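Local coordinates for cytochrome P450 (Rhodococcus erythropolis, PDB 3WEC), which binds heme and probably acts as a monooxygenase that N-hydroxylates the quinolone ring of an aurachin precursor, the step that confers antibiotic activity, at residues A[47-50]-A[54-57]; A[132-137]-A[154-159]. One frame throughout, in Å; residues are numbered along the deposited sequence.

Interaction 1 and interaction 2 follow one another along the chain, the first closing before the second opens, and lie on opposite sides of the chain's centre. Their centres are 34 Å apart, and the nearest atoms remain about 26 Å apart, so they share no residue and do not touch. Interaction 1 joins strand 47-49 of the five-stranded mixed sheet to helix 52-60, the helix that follows it. Interaction 2 pairs helices 128-141 and 155-165 in the helix-rich part, where helices 240-271 and 364-381 also pack, as in the helix bundle of the P450 fold. One thus lies in the beta-sheet region and the other in the helical region of that fold, with the heme bound between the sites.

Interaction 1: residues A[47-50]-A[54-57]; sequences WIVA and SCDK
The sulfur of Cys55 lies over one face of the flat peptide group that joins Val49 to Ala50, nearer its oxygen end, with SG 3.6 Å from Val49 O. The same Cys55 SG is 4.2 Å from Ala50 C, a packing contact without a hydrogen bond. The remainder of the contact is made by Val49, whose side chain points at the helix. Its CG1 branch, held anti to the backbone N (chi1 173°), touches Ser54 CB at 3.8 Å and Cys55 SG at 4.0 Å, and meets the helix backbone at Cys55 N. A branched valine suits a strand and sets one of its methyl groups against the helix, while cysteine offers a single large, polarisable sulfur on a short side chain. Ser54 meets the strand with its methylene; its hydroxyl is hydrogen-bonded to Asp51 in the turn. The unit is a strand that leads through a short turn into a helix, whose first turn lies against the strand's end, in the sheet region of the P450 fold. Val49 hydrogen-bonds through its backbone to Met325 and Leu327 and packs on Val324 of strand 323-326, Cys55 rests on Val326 of that strand, and Ala50 meets helix 27-36 at Leu33 and Arg34.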
ATOM      1  N   TRP A  47      19.775   0.811   5.828  1.00 64.96           N
ATOM      2  CA  TRP A  47      19.801   2.241   6.105  1.00 63.23           C
ATOM      3  C   TRP A  47      18.402   2.746   6.312  1.00 59.80           C
ATOM      4  O   TRP A  47      17.456   2.193   5.754  1.00 55.87           O
ATOM      5  CB  TRP A  47      20.433   2.959   4.931  1.00 63.99           C
ATOM      6  CG  TRP A  47      21.907   2.665   4.879  1.00 69.70           C
ATOM      7  CD1 TRP A  47      22.546   1.589   4.256  1.00 71.65           C
ATOM      8  CD2 TRP A  47      22.977   3.412   5.544  1.00 73.08           C
ATOM      9  NE1 TRP A  47      23.892   1.634   4.467  1.00 76.38           N
ATOM     10  CE2 TRP A  47      24.226   2.703   5.229  1.00 77.78           C
ATOM     11  CE3 TRP A  47      23.030   4.567   6.318  1.00 74.08           C
ATOM     12  CZ2 TRP A  47      25.469   3.149   5.689  1.00 82.57           C
ATOM     13  CZ3 TRP A  47      24.283   5.007   6.781  1.00 78.80           C
ATOM     14  CH2 TRP A  47      25.474   4.318   6.465  1.00 82.93           C
ATOM     15  N   ILE A  48      18.258   3.801   7.116  1.00 59.80           N
ATOM     16  CA  ILE A  48      16.950   4.418   7.388  1.00 56.34           C
ATOM     17  C   ILE A  48      17.030   5.882   7.009  1.00 55.90           C
ATOM     18  O   ILE A  48      17.958   6.561   7.403  1.00 60.05           O
ATOM     19  CB  ILE A  48      16.534   4.285   8.874  1.00 57.04           C
ATOM     20  CG1 ILE A  48      16.759   2.858   9.401  1.00 59.72           C
ATOM     21  CG2 ILE A  48      15.081   4.681   9.078  1.00 54.14           C
ATOM     22  CD1 ILE A  48      15.934   1.754   8.741  1.00 57.45           C
ATOM     23  N   VAL A  49      16.068   6.370   6.237  1.00 53.00           N
ATOM     24  CA  VAL A  49      16.124   7.744   5.714  1.00 53.10           C
ATOM     25  C   VAL A  49      14.853   8.517   6.098  1.00 51.49           C
ATOM     26  O   VAL A  49      13.741   8.034   5.839  1.00 48.57           O
ATOM     27  CB  VAL A  49      16.299   7.752   4.176  1.00 52.65           C
ATOM     28  CG1 VAL A  49      16.171   9.168   3.624  1.00 54.12           C
ATOM     29  CG2 VAL A  49      17.642   7.161   3.781  1.00 54.23           C
ATOM     30  N   ALA A  50      15.021   9.710   6.698  1.00 52.08           N
ATOM     31  CA  ALA A  50      13.908  10.380   7.392  1.00 50.43           C
ATOM     32  C   ALA A  50      13.432  11.738   6.819  1.00 50.71           C
ATOM     33  O   ALA A  50      12.283  12.146   7.043  1.00 48.75           O
ATOM     34  CB  ALA A  50      14.229  10.509   8.888  1.00 52.66           C
ATOM     35  N   SER A  54      15.910  13.924   0.912  1.00 60.57           N
ATOM     36  CA  SER A  54      16.643  12.661   0.636  1.00 60.06           C
ATOM     37  C   SER A  54      15.695  11.525   0.265  1.00 56.55           C
ATOM     38  O   SER A  54      15.998  10.718  -0.623  1.00 55.90           O
ATOM     39  CB  SER A  54      17.524  12.234   1.826  1.00 61.09           C
ATOM     40  OG  SER A  54      18.325  13.309   2.326  1.00 65.77           O
ATOM     41  N   CYS A  55      14.555  11.453   0.961  1.00 54.73           N
ATOM     42  CA  CYS A  55      13.503  10.460   0.628  1.00 51.89           C
ATOM     43  C   CYS A  55      13.114  10.539  -0.856  1.00 51.92           C
ATOM     44  O   CYS A  55      13.123   9.509  -1.555  1.00 52.34           O
ATOM     45  CB  CYS A  55      12.265  10.665   1.497  1.00 49.62           C
ATOM     46  SG  CYS A  55      12.321   9.944   3.162  1.00 52.61           S
ATOM     47  N   ASP A  56      12.781  11.750  -1.326  1.00 52.56           N
ATOM     48  CA  ASP A  56      12.393  11.984  -2.720  1.00 53.84           C
ATOM     49  C   ASP A  56      13.547  11.582  -3.589  1.00 55.62           C
ATOM     50  O   ASP A  56      13.405  10.784  -4.503  1.00 55.39           O
ATOM     51  CB  ASP A  56      12.043  13.461  -2.986  1.00 56.51           C
ATOM     52  CG  ASP A  56      11.934  13.784  -4.480  1.00 58.24           C
ATOM     53  OD1 ASP A  56      10.817  13.958  -4.996  1.00 58.02           O
ATOM     54  OD2 ASP A  56      12.971  13.844  -5.153  1.00 62.41           O
ATOM     55  N   LYS A  57      14.699  12.155  -3.274  1.00 59.19           N
ATOM     56  CA  LYS A  57      15.942  11.917  -3.978  1.00 61.53           C
ATOM     57  C   LYS A  57      16.227  10.419  -4.204  1.00 59.12           C
ATOM     58  O   LYS A  57      16.484  10.008  -5.331  1.00 59.24           O
ATOM     59  CB  LYS A  57      17.083  12.627  -3.230  1.00 65.84           C
ATOM     60  CG  LYS A  57      17.455  14.026  -3.743  1.00 71.64           C
ATOM     61  CD  LYS A  57      16.279  14.977  -4.003  1.00 71.37           C
ATOM     62  CE  LYS A  57      16.738  16.416  -4.291  1.00 77.54           C
ATOM     63  NZ  LYS A  57      18.027  16.583  -5.033  1.00 81.91           N
TER

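Interaction 2: residues A[132-137]-A[154-159]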
ATOM      1  N   LEU A 132     -18.352   3.863  -6.707  1.00 53.95           N
ATOM      2  CA  LEU A 132     -19.342   4.563  -5.907  1.00 56.47           C
ATOM      3  C   LEU A 132     -20.264   3.595  -5.163  1.00 57.23           C
ATOM      4  O   LEU A 132     -20.549   3.795  -3.985  1.00 58.07           O
ATOM      5  CB  LEU A 132     -20.176   5.494  -6.802  1.00 60.97           C
ATOM      6  CG  LEU A 132     -21.556   5.961  -6.320  1.00 64.84           C
ATOM      7  CD1 LEU A 132     -21.448   6.847  -5.094  1.00 64.63           C
ATOM      8  CD2 LEU A 132     -22.325   6.669  -7.423  1.00 69.28           C
ATOM      9  N   SER A 133     -20.728   2.565  -5.863  1.00 57.45           N
ATOM     10  CA  SER A 133     -21.633   1.569  -5.304  1.00 58.52           C
ATOM     11  C   SER A 133     -20.976   0.880  -4.115  1.00 55.23           C
ATOM     12  O   SER A 133     -21.555   0.795  -3.016  1.00 55.63           O
ATOM     13  CB  SER A 133     -21.985   0.551  -6.383  1.00 59.97           C
ATOM     14  OG  SER A 133     -23.115  -0.194  -6.027  1.00 62.92           O
ATOM     15  N   ALA A 134     -19.750   0.403  -4.339  1.00 51.22           N
ATOM     16  CA  ALA A 134     -18.945  -0.176  -3.281  1.00 47.65           C
ATOM     17  C   ALA A 134     -18.696   0.835  -2.145  1.00 46.98           C
ATOM     18  O   ALA A 134     -18.814   0.469  -0.959  1.00 46.98           O
ATOM     19  CB  ALA A 134     -17.634  -0.697  -3.837  1.00 43.82           C
ATOM     20  N   ALA A 135     -18.368   2.090  -2.475  1.00 46.84           N
ATOM     21  CA  ALA A 135     -18.079   3.083  -1.396  1.00 46.65           C
ATOM     22  C   ALA A 135     -19.335   3.319  -0.557  1.00 49.79           C
ATOM     23  O   ALA A 135     -19.287   3.229   0.683  1.00 48.40           O
ATOM     24  CB  ALA A 135     -17.549   4.406  -1.940  1.00 46.22           C
ATOM     25  N   SER A 136     -20.462   3.580  -1.234  1.00 53.50           N
ATOM     26  CA  SER A 136     -21.684   3.902  -0.517  1.00 57.83           C
ATOM     27  C   SER A 136     -22.197   2.735   0.300  1.00 58.37           C
ATOM     28  O   SER A 136     -22.655   2.946   1.401  1.00 59.99           O
ATOM     29  CB  SER A 136     -22.783   4.500  -1.408  1.00 63.01           C
ATOM     30  OG  SER A 136     -22.753   3.943  -2.695  1.00 64.54           O
ATOM     31  N   SER A 137     -22.111   1.512  -0.212  1.00 57.85           N
ATOM     32  CA  SER A 137     -22.496   0.351   0.602  1.00 58.55           C
ATOM     33  C   SER A 137     -21.689   0.290   1.900  1.00 55.71           C
ATOM     34  O   SER A 137     -22.256   0.021   2.972  1.00 57.40           O
ATOM     35  CB  SER A 137     -22.315  -0.954  -0.163  1.00 57.82           C
ATOM     36  OG  SER A 137     -23.275  -1.054  -1.177  1.00 61.63           O
ATOM     37  N   GLU A 154     -12.071  -3.575   4.891  1.00 34.78           N
ATOM     38  CA  GLU A 154     -11.397  -4.619   4.098  1.00 34.09           C
ATOM     39  C   GLU A 154     -12.230  -5.080   2.862  1.00 34.87           C
ATOM     40  O   GLU A 154     -11.643  -5.333   1.794  1.00 32.83           O
ATOM     41  CB  GLU A 154     -10.906  -5.791   4.968  1.00 35.71           C
ATOM     42  CG  GLU A 154      -9.634  -5.501   5.771  1.00 35.68           C
ATOM     43  CD  GLU A 154      -9.319  -6.578   6.796  1.00 37.17           C
ATOM     44  OE1 GLU A 154     -10.163  -7.459   7.011  1.00 39.20           O
ATOM     45  OE2 GLU A 154      -8.229  -6.525   7.412  1.00 39.09           O
ATOM     46  N   PRO A 155     -13.583  -5.165   2.999  1.00 36.02           N
ATOM     47  CA  PRO A 155     -14.351  -5.592   1.833  1.00 37.27           C
ATOM     48  C   PRO A 155     -14.440  -4.577   0.688  1.00 37.24           C
ATOM     49  O   PRO A 155     -14.653  -4.980  -0.467  1.00 37.50           O
ATOM     50  CB  PRO A 155     -15.738  -5.902   2.417  1.00 40.67           C
ATOM     51  CG  PRO A 155     -15.450  -6.245   3.855  1.00 40.89           C
ATOM     52  CD  PRO A 155     -14.391  -5.249   4.230  1.00 38.33           C
ATOM     53  N   PHE A 156     -14.242  -3.294   0.982  1.00 35.86           N
ATOM     54  CA  PHE A 156     -14.412  -2.272  -0.042  1.00 35.73           C
ATOM     55  C   PHE A 156     -13.394  -2.476  -1.220  1.00 33.83           C
ATOM     56  O   PHE A 156     -13.797  -2.727  -2.362  1.00 35.01           O
ATOM     57  CB  PHE A 156     -14.488  -0.861   0.629  1.00 35.39           C
ATOM     58  CG  PHE A 156     -14.412   0.290  -0.325  1.00 36.62           C
ATOM     59  CD1 PHE A 156     -15.124   0.292  -1.518  1.00 38.16           C
ATOM     60  CD2 PHE A 156     -13.581   1.381  -0.033  1.00 35.55           C
ATOM     61  CE1 PHE A 156     -15.036   1.359  -2.404  1.00 38.79           C
ATOM     62  CE2 PHE A 156     -13.487   2.440  -0.896  1.00 36.96           C
ATOM     63  CZ  PHE A 156     -14.214   2.433  -2.094  1.00 39.38           C
ATOM     64  N   PRO A 157     -12.068  -2.449  -0.955  1.00 30.95           N
ATOM     65  CA  PRO A 157     -11.169  -2.785  -2.068  1.00 29.00           C
ATOM     66  C   PRO A 157     -11.326  -4.196  -2.671  1.00 29.23           C
ATOM     67  O   PRO A 157     -11.071  -4.381  -3.878  1.00 27.36           O
ATOM     68  CB  PRO A 157      -9.764  -2.641  -1.427  1.00 27.21           C
ATOM     69  CG  PRO A 157     -10.036  -2.833   0.032  1.00 27.48           C
ATOM     70  CD  PRO A 157     -11.299  -2.045   0.225  1.00 28.82           C
ATOM     71  N   VAL A 158     -11.715  -5.190  -1.862  1.00 30.86           N
ATOM     72  CA  VAL A 158     -11.974  -6.540  -2.403  1.00 32.88           C
ATOM     73  C   VAL A 158     -13.122  -6.495  -3.422  1.00 36.80           C
ATOM     74  O   VAL A 158     -13.073  -7.167  -4.443  1.00 38.29           O
ATOM     75  CB  VAL A 158     -12.316  -7.613  -1.308  1.00 35.50           C
ATOM     76  CG1 VAL A 158     -12.966  -8.843  -1.968  1.00 36.75           C
ATOM     77  CG2 VAL A 158     -11.068  -8.030  -0.518  1.00 32.77           C
ATOM     78  N   GLU A 159     -14.161  -5.716  -3.150  1.00 38.96           N
ATOM     79  CA  GLU A 159     -15.263  -5.657  -4.064  1.00 42.94           C
ATOM     80  C   GLU A 159     -14.800  -4.944  -5.322  1.00 41.01           C
ATOM     81  O   GLU A 159     -15.064  -5.416  -6.435  1.00 40.17           O
ATOM     82  CB  GLU A 159     -16.479  -4.992  -3.420  1.00 49.07           C
ATOM     83  CG  GLU A 159     -17.816  -5.255  -4.107  1.00 58.60           C
ATOM     84  CD  GLU A 159     -18.059  -6.725  -4.493  1.00 65.92           C
ATOM     85  OE1 GLU A 159     -17.134  -7.575  -4.358  1.00 68.12           O
ATOM     86  OE2 GLU A 159     -19.188  -7.040  -4.947  1.00 71.42           O
TER
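Apolar packing centres on Phe156, whose ring is directed at Ala134 and Ala135 of the neighbouring helix. With CG anti to the backbone N (chi1 169°), the ring extends across the gap; Ala134 CB sits at its edge, in the ring plane, 3.6 Å from Phe156 CD1. Further along the ring, Ala135 CB lies 3.9 Å from Phe156 CZ. Alanine suits both places because its single methyl lets an aromatic ring come close to the backbone, and Ala135 N is only 3.4 Å from Phe156 CE1, approaching the ring obliquely. A looser touch, 4.5 Å between Ala134 CB and Glu159 CB, lies at the border of the contact; the Glu159 carboxylate leads away to a salt bridge with Arg172.

The side-chain hydrogen bonds here lie within 132-137. Ser136 OG donates to Leu132 O at 2.6 Å and Ser137 OG to Ser133 O at 3.1 Å, each carbonyl also accepting the regular helical N-H.

The short segments run nearly antiparallel (162°), their axes 9.3 Å apart. Phe156 also touches Met370 of helix 364-381 and Ile262 of helix 240-271. The contact is therefore apolar, consistent with carbon packed against carbon, with the Glu159 charge at its border.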